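Local structure of aldehyde dehydrogenase (5NNO) at residues F194-Y199 and P219-L224. The protein probably catalyses the NAD-dependent oxidation of aldehydes, and binds NAD together with a benzoxaborole-bearing benzaldehyde. Numbering follows the deposited sequence.
Sequences FDHILY and PVTLEL. With NAD (nicotinamide-adenine-dinucleotide), chain C.
Ile197, Leu198 and Tyr199 pair in parallel with Val220, Thr221 and Leu222, the two strand axes 4.8 Å apart and only 2° from exact alignment. Backbone hydrogen bonds run alternately from strand to strand: Ile197 N to Pro219 O, Thr221 N to Ile197 O, Tyr199 N to Thr221 O and Glu223 N to Tyr199 O.

On the face carrying Leu198 and Thr221, a side-chain hydrogen bond joins the strands: His196 NE2 meets Thr221 OG1 at 2.9 Å, nearly straight at 167°, with the hydroxyl at the ring edge. With CG anti to the backbone N (chi1 -158°), the imidazole reaches across to the neighbouring strand and lays one face over Pro219 O, while ND1 touches Pro219 CG at 3.5 Å. Phe453 also meets this ring, its plane steeply inclined to the imidazole. Thr221 turns its methyl the other way, CG2 resting 4.0 Å from both CG and CD1 of Leu198.

The opposite face carries Ile197, Val220, Tyr199 and Leu222; helix 203-215 packs on Tyr199 and Val220, and Leu217 of the second subunit on Leu222 and Leu224. Here Leu224 CD2 comes obliquely to the phenol ring, 3.6 Å from Tyr199 CE2. The same ring presents CE1 at its edge to the adenosine ribose, 3.5 Å from NAD O4B, while the hydroxyl hydrogen-bonds to Ser202 O. At the C-terminal end of strand 220-223, Glu223 OE1 and Leu224 O each accept a weak hydrogen bond from the carboxamide nitrogen N7N of NAD.

Strand 196-200, helix 203-215 and strand 220-223 thus form a beta-alpha-beta crossover of the Rossmann-like NAD-binding domain of aldehyde dehydrogenases, delivering Glu223, the predicted active-site glutamate, to the nicotinamide end of the cofactor.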
ATOM      1  N   PHE A 194      13.545   3.866  -7.428  1.00 20.16           N
ATOM      2  CA  PHE A 194      12.375   4.745  -7.495  1.00 19.86           C
ATOM      3  C   PHE A 194      11.695   4.773  -6.151  1.00 19.67           C
ATOM      4  O   PHE A 194      11.955   3.926  -5.337  1.00 19.68           O
ATOM      5  CB  PHE A 194      11.389   4.232  -8.533  1.00 19.54           C
ATOM      6  CG  PHE A 194      11.878   4.333  -9.947  1.00 19.77           C
ATOM      7  CD1 PHE A 194      12.601   3.306 -10.524  1.00 19.95           C
ATOM      8  CD2 PHE A 194      11.586   5.449 -10.715  1.00 19.87           C
ATOM      9  CE1 PHE A 194      13.011   3.372 -11.851  1.00 20.23           C
ATOM     10  CE2 PHE A 194      11.999   5.534 -12.044  1.00 20.14           C
ATOM     11  CZ  PHE A 194      12.708   4.490 -12.612  1.00 20.32           C
ATOM     12  N   ASP A 195      10.825   5.745  -5.919  1.00 19.56           N
ATOM     13  CA  ASP A 195      10.039   5.856  -4.672  1.00 19.43           C
ATOM     14  C   ASP A 195       8.573   5.359  -4.779  1.00 19.04           C
ATOM     15  O   ASP A 195       7.896   5.240  -3.755  1.00 18.98           O
ATOM     16  CB  ASP A 195      10.075   7.297  -4.176  1.00 19.70           C
ATOM     17  CG  ASP A 195      11.477   7.783  -4.008  1.00 20.13           C
ATOM     18  OD1 ASP A 195      12.103   7.367  -3.008  1.00 20.29           O
ATOM     19  OD2 ASP A 195      11.974   8.500  -4.916  1.00 20.36           O
ATOM     20  N   HIS A 196       8.096   5.074  -5.994  1.00 18.84           N
ATOM     21  CA  HIS A 196       6.875   4.304  -6.211  1.00 18.52           C
ATOM     22  C   HIS A 196       6.848   3.766  -7.665  1.00 18.41           C
ATOM     23  O   HIS A 196       7.247   4.468  -8.618  1.00 18.56           O
ATOM     24  CB  HIS A 196       5.620   5.178  -5.972  1.00 18.45           C
ATOM     25  CG  HIS A 196       4.380   4.402  -5.661  1.00 18.21           C
ATOM     26  ND1 HIS A 196       4.022   4.089  -4.365  1.00 18.25           N
ATOM     27  CD2 HIS A 196       3.403   3.891  -6.447  1.00 18.00           C
ATOM     28  CE1 HIS A 196       2.900   3.400  -4.364  1.00 18.08           C
ATOM     29  NE2 HIS A 196       2.498   3.275  -5.614  1.00 17.92           N
ATOM     30  N   ILE A 197       6.392   2.529  -7.837  1.00 18.22           N
ATOM     31  CA  ILE A 197       6.209   1.961  -9.156  1.00 18.15           C
ATOM     32  C   ILE A 197       4.713   1.740  -9.326  1.00 17.89           C
ATOM     33  O   ILE A 197       4.053   1.215  -8.426  1.00 17.78           O
ATOM     34  CB  ILE A 197       6.939   0.615  -9.389  1.00 18.23           C
ATOM     35  CG1 ILE A 197       8.438   0.809  -9.342  1.00 18.57           C
ATOM     36  CG2 ILE A 197       6.548   0.013 -10.754  1.00 18.19           C
ATOM     37  CD1 ILE A 197       9.206  -0.488  -9.189  1.00 18.74           C
ATOM     38  N   LEU A 198       4.185   2.161 -10.472  1.00 17.87           N
ATOM     39  CA  LEU A 198       2.845   1.765 -10.873  1.00 17.69           C
ATOM     40  C   LEU A 198       2.953   0.894 -12.117  1.00 17.70           C
ATOM     41  O   LEU A 198       3.525   1.299 -13.144  1.00 17.88           O
ATOM     42  CB  LEU A 198       1.928   2.967 -11.125  1.00 17.71           C
ATOM     43  CG  LEU A 198       0.447   2.554 -11.253  1.00 17.57           C
ATOM     44  CD1 LEU A 198      -0.474   3.716 -10.909  1.00 17.66           C
ATOM     45  CD2 LEU A 198       0.069   1.952 -12.605  1.00 17.55           C
ATOM     46  N   TYR A 199       2.415  -0.312 -12.011  1.00 17.59           N
ATOM     47  CA  TYR A 199       2.521  -1.274 -13.087  1.00 17.66           C
ATOM     48  C   TYR A 199       1.135  -1.741 -13.486  1.00 17.54           C
ATOM     49  O   TYR A 199       0.308  -2.029 -12.624  1.00 17.42           O
ATOM     50  CB  TYR A 199       3.421  -2.427 -12.688  1.00 17.78           C
ATOM     51  CG  TYR A 199       3.297  -3.639 -13.546  1.00 17.88           C
ATOM     52  CD1 TYR A 199       3.905  -3.712 -14.785  1.00 18.12           C
ATOM     53  CD2 TYR A 199       2.532  -4.714 -13.126  1.00 17.82           C
ATOM     54  CE1 TYR A 199       3.775  -4.823 -15.585  1.00 18.28           C
ATOM     55  CE2 TYR A 199       2.400  -5.849 -13.917  1.00 17.98           C
ATOM     56  CZ  TYR A 199       3.041  -5.901 -15.141  1.00 18.21           C
ATOM     57  OH  TYR A 199       2.887  -7.034 -15.930  1.00 18.43           O
ATOM     58  N   PRO A 219       7.493   0.958  -2.769  1.00 18.68           N
ATOM     59  CA  PRO A 219       6.070   0.590  -2.780  1.00 18.44           C
ATOM     60  C   PRO A 219       5.536   0.506  -4.228  1.00 18.20           C
ATOM     61  O   PRO A 219       5.901   1.332  -5.077  1.00 18.20           O
ATOM     62  CB  PRO A 219       5.387   1.720  -1.984  1.00 18.50           C
ATOM     63  CG  PRO A 219       6.332   2.878  -2.083  1.00 18.68           C
ATOM     64  CD  PRO A 219       7.714   2.281  -2.155  1.00 18.85           C
ATOM     65  N   VAL A 220       4.707  -0.517  -4.452  1.00 18.06           N
ATOM     66  CA  VAL A 220       4.129  -0.829  -5.738  1.00 17.87           C
ATOM     67  C   VAL A 220       2.634  -0.625  -5.663  1.00 17.72           C
ATOM     68  O   VAL A 220       2.021  -0.824  -4.602  1.00 17.78           O
ATOM     69  CB  VAL A 220       4.420  -2.267  -6.222  1.00 17.91           C
ATOM     70  CG1 VAL A 220       5.889  -2.450  -6.535  1.00 18.12           C
ATOM     71  CG2 VAL A 220       3.954  -3.316  -5.241  1.00 17.99           C
ATOM     72  N   THR A 221       2.090  -0.174  -6.792  1.00 17.60           N
ATOM     73  CA  THR A 221       0.696  -0.245  -7.118  1.00 17.49           C
ATOM     74  C   THR A 221       0.608  -1.101  -8.414  1.00 17.41           C
ATOM     75  O   THR A 221       1.188  -0.753  -9.439  1.00 17.42           O
ATOM     76  CB  THR A 221       0.094   1.166  -7.320  1.00 17.51           C
ATOM     77  OG1 THR A 221      -0.009   1.819  -6.047  1.00 17.65           O
ATOM     78  CG2 THR A 221      -1.300   1.091  -7.951  1.00 17.45           C
ATOM     79  N   LEU A 222      -0.103  -2.226  -8.329  1.00 17.39           N
ATOM     80  CA  LEU A 222      -0.114  -3.261  -9.356  1.00 17.39           C
ATOM     81  C   LEU A 222      -1.538  -3.379  -9.903  1.00 17.34           C
ATOM     82  O   LEU A 222      -2.464  -3.739  -9.182  1.00 17.37           O
ATOM     83  CB  LEU A 222       0.366  -4.615  -8.794  1.00 17.53           C
ATOM     84  CG  LEU A 222       1.723  -4.779  -8.054  1.00 17.67           C
ATOM     85  CD1 LEU A 222       1.877  -6.241  -7.701  1.00 17.87           C
ATOM     86  CD2 LEU A 222       2.928  -4.327  -8.853  1.00 17.73           C
ATOM     87  N   GLU A 223      -1.696  -3.062 -11.183  1.00 17.31           N
ATOM     88  CA  GLU A 223      -2.995  -3.055 -11.850  1.00 17.31           C
ATOM     89  C   GLU A 223      -3.122  -4.247 -12.777  1.00 17.38           C
ATOM     90  O   GLU A 223      -2.602  -4.216 -13.893  1.00 17.43           O
ATOM     91  CB  GLU A 223      -3.160  -1.761 -12.655  1.00 17.31           C
ATOM     92  CG  GLU A 223      -3.321  -0.542 -11.782  1.00 17.32           C
ATOM     93  CD  GLU A 223      -4.670  -0.486 -11.105  1.00 17.37           C
ATOM     94  OE1 GLU A 223      -5.600  -1.157 -11.603  1.00 17.41           O
ATOM     95  OE2 GLU A 223      -4.774   0.227 -10.068  1.00 17.43           O
ATOM     96  N   LEU A 224      -3.805  -5.288 -12.312  1.00 17.45           N
ATOM     97  CA  LEU A 224      -3.734  -6.613 -12.952  1.00 17.59           C
ATOM     98  C   LEU A 224      -5.115  -7.123 -13.416  1.00 17.69           C
ATOM     99  O   LEU A 224      -6.074  -6.362 -13.522  1.00 17.66           O
ATOM    100  CB  LEU A 224      -3.028  -7.603 -12.018  1.00 17.70           C
ATOM    101  CG  LEU A 224      -1.789  -7.020 -11.299  1.00 17.64           C
ATOM    102  CD1 LEU A 224      -1.322  -7.956 -10.190  1.00 17.81           C
ATOM    103  CD2 LEU A 224      -0.692  -6.761 -12.310  1.00 17.68           C
TER
HETATM  104  PA  NAD C 601       2.342  -7.220 -20.881  1.00 29.84           P
HETATM  105  O1A NAD C 601       2.895  -8.632 -20.905  1.00 27.58           O
HETATM  106  O2A NAD C 601       2.338  -6.331 -22.111  1.00 27.58           O
HETATM  107  O5B NAD C 601       3.121  -6.444 -19.694  1.00 28.34           O
HETATM  108  C5B NAD C 601       3.007  -5.036 -19.462  1.00 26.98           C
HETATM  109  C4B NAD C 601       4.379  -4.366 -19.354  1.00 25.90           C
HETATM  110  O4B NAD C 601       5.308  -5.270 -18.736  1.00 24.95           O
HETATM  111  C3B NAD C 601       4.980  -3.929 -20.696  1.00 25.44           C
HETATM  112  O3B NAD C 601       5.405  -2.558 -20.648  1.00 24.36           O
HETATM  113  C2B NAD C 601       6.168  -4.845 -20.918  1.00 25.01           C
HETATM  114  O2B NAD C 601       7.266  -4.157 -21.526  1.00 24.44           O
HETATM  115  C1B NAD C 601       6.511  -5.307 -19.503  1.00 24.75           C
HETATM  116  N9A NAD C 601       7.135  -6.653 -19.424  1.00 24.01           N
HETATM  117  C8A NAD C 601       6.822  -7.784 -20.099  1.00 24.53           C
HETATM  118  N7A NAD C 601       7.659  -8.802 -19.743  1.00 24.00           N
HETATM  119  C5A NAD C 601       8.515  -8.310 -18.822  1.00 23.10           C
HETATM  120  C6A NAD C 601       9.648  -8.818 -18.021  1.00 22.56           C
HETATM  121  N6A NAD C 601      10.030 -10.093 -18.146  1.00 22.28           N
HETATM  122  N1A NAD C 601      10.285  -7.982 -17.174  1.00 22.55           N
HETATM  123  C2A NAD C 601       9.910  -6.695 -17.037  1.00 23.11           C
HETATM  124  N3A NAD C 601       8.888  -6.164 -17.733  1.00 22.84           N
HETATM  125  C4A NAD C 601       8.168  -6.903 -18.621  1.00 23.32           C
HETATM  126  O3  NAD C 601       0.825  -7.350 -20.375  1.00 25.55           O
HETATM  127  PN  NAD C 601      -0.177  -8.312 -21.194  1.00 24.21           P
HETATM  128  O1N NAD C 601       0.108  -9.758 -20.844  1.00 24.88           O
HETATM  129  O2N NAD C 601      -0.146  -7.930 -22.650  1.00 21.37           O
HETATM  130  O5D NAD C 601      -1.571  -7.903 -20.496  1.00 21.10           O
HETATM  131  C5D NAD C 601      -1.854  -8.662 -19.328  1.00 18.32           C
HETATM  132  C4D NAD C 601      -2.890  -8.079 -18.398  1.00 16.45           C
HETATM  133  O4D NAD C 601      -2.887  -6.662 -18.241  1.00 14.84           O
HETATM  134  C3D NAD C 601      -4.276  -8.429 -18.870  1.00 15.90           C
HETATM  135  O3D NAD C 601      -4.568  -9.746 -18.414  1.00 15.88           O
HETATM  136  C2D NAD C 601      -5.118  -7.343 -18.237  1.00 15.10           C
HETATM  137  O2D NAD C 601      -6.065  -7.918 -17.343  1.00 14.45           O
HETATM  138  C1D NAD C 601      -4.103  -6.424 -17.536  1.00 14.33           C
HETATM  139  N1N NAD C 601      -4.548  -5.034 -17.572  1.00 13.34           N
HETATM  140  C2N NAD C 601      -4.967  -4.425 -16.441  1.00 13.06           C
HETATM  141  C3N NAD C 601      -5.434  -3.104 -16.470  1.00 12.50           C
HETATM  142  C7N NAD C 601      -5.908  -2.375 -15.245  1.00 12.00           C
HETATM  143  O7N NAD C 601      -5.754  -1.168 -15.193  1.00 11.81           O
HETATM  144  N7N NAD C 601      -6.486  -3.035 -14.242  1.00 11.66           N
HETATM  145  C4N NAD C 601      -5.450  -2.432 -17.687  1.00 12.81           C
HETATM  146  C5N NAD C 601      -5.010  -3.078 -18.828  1.00 12.52           C
HETATM  147  C6N NAD C 601      -4.565  -4.388 -18.747  1.00 13.16           C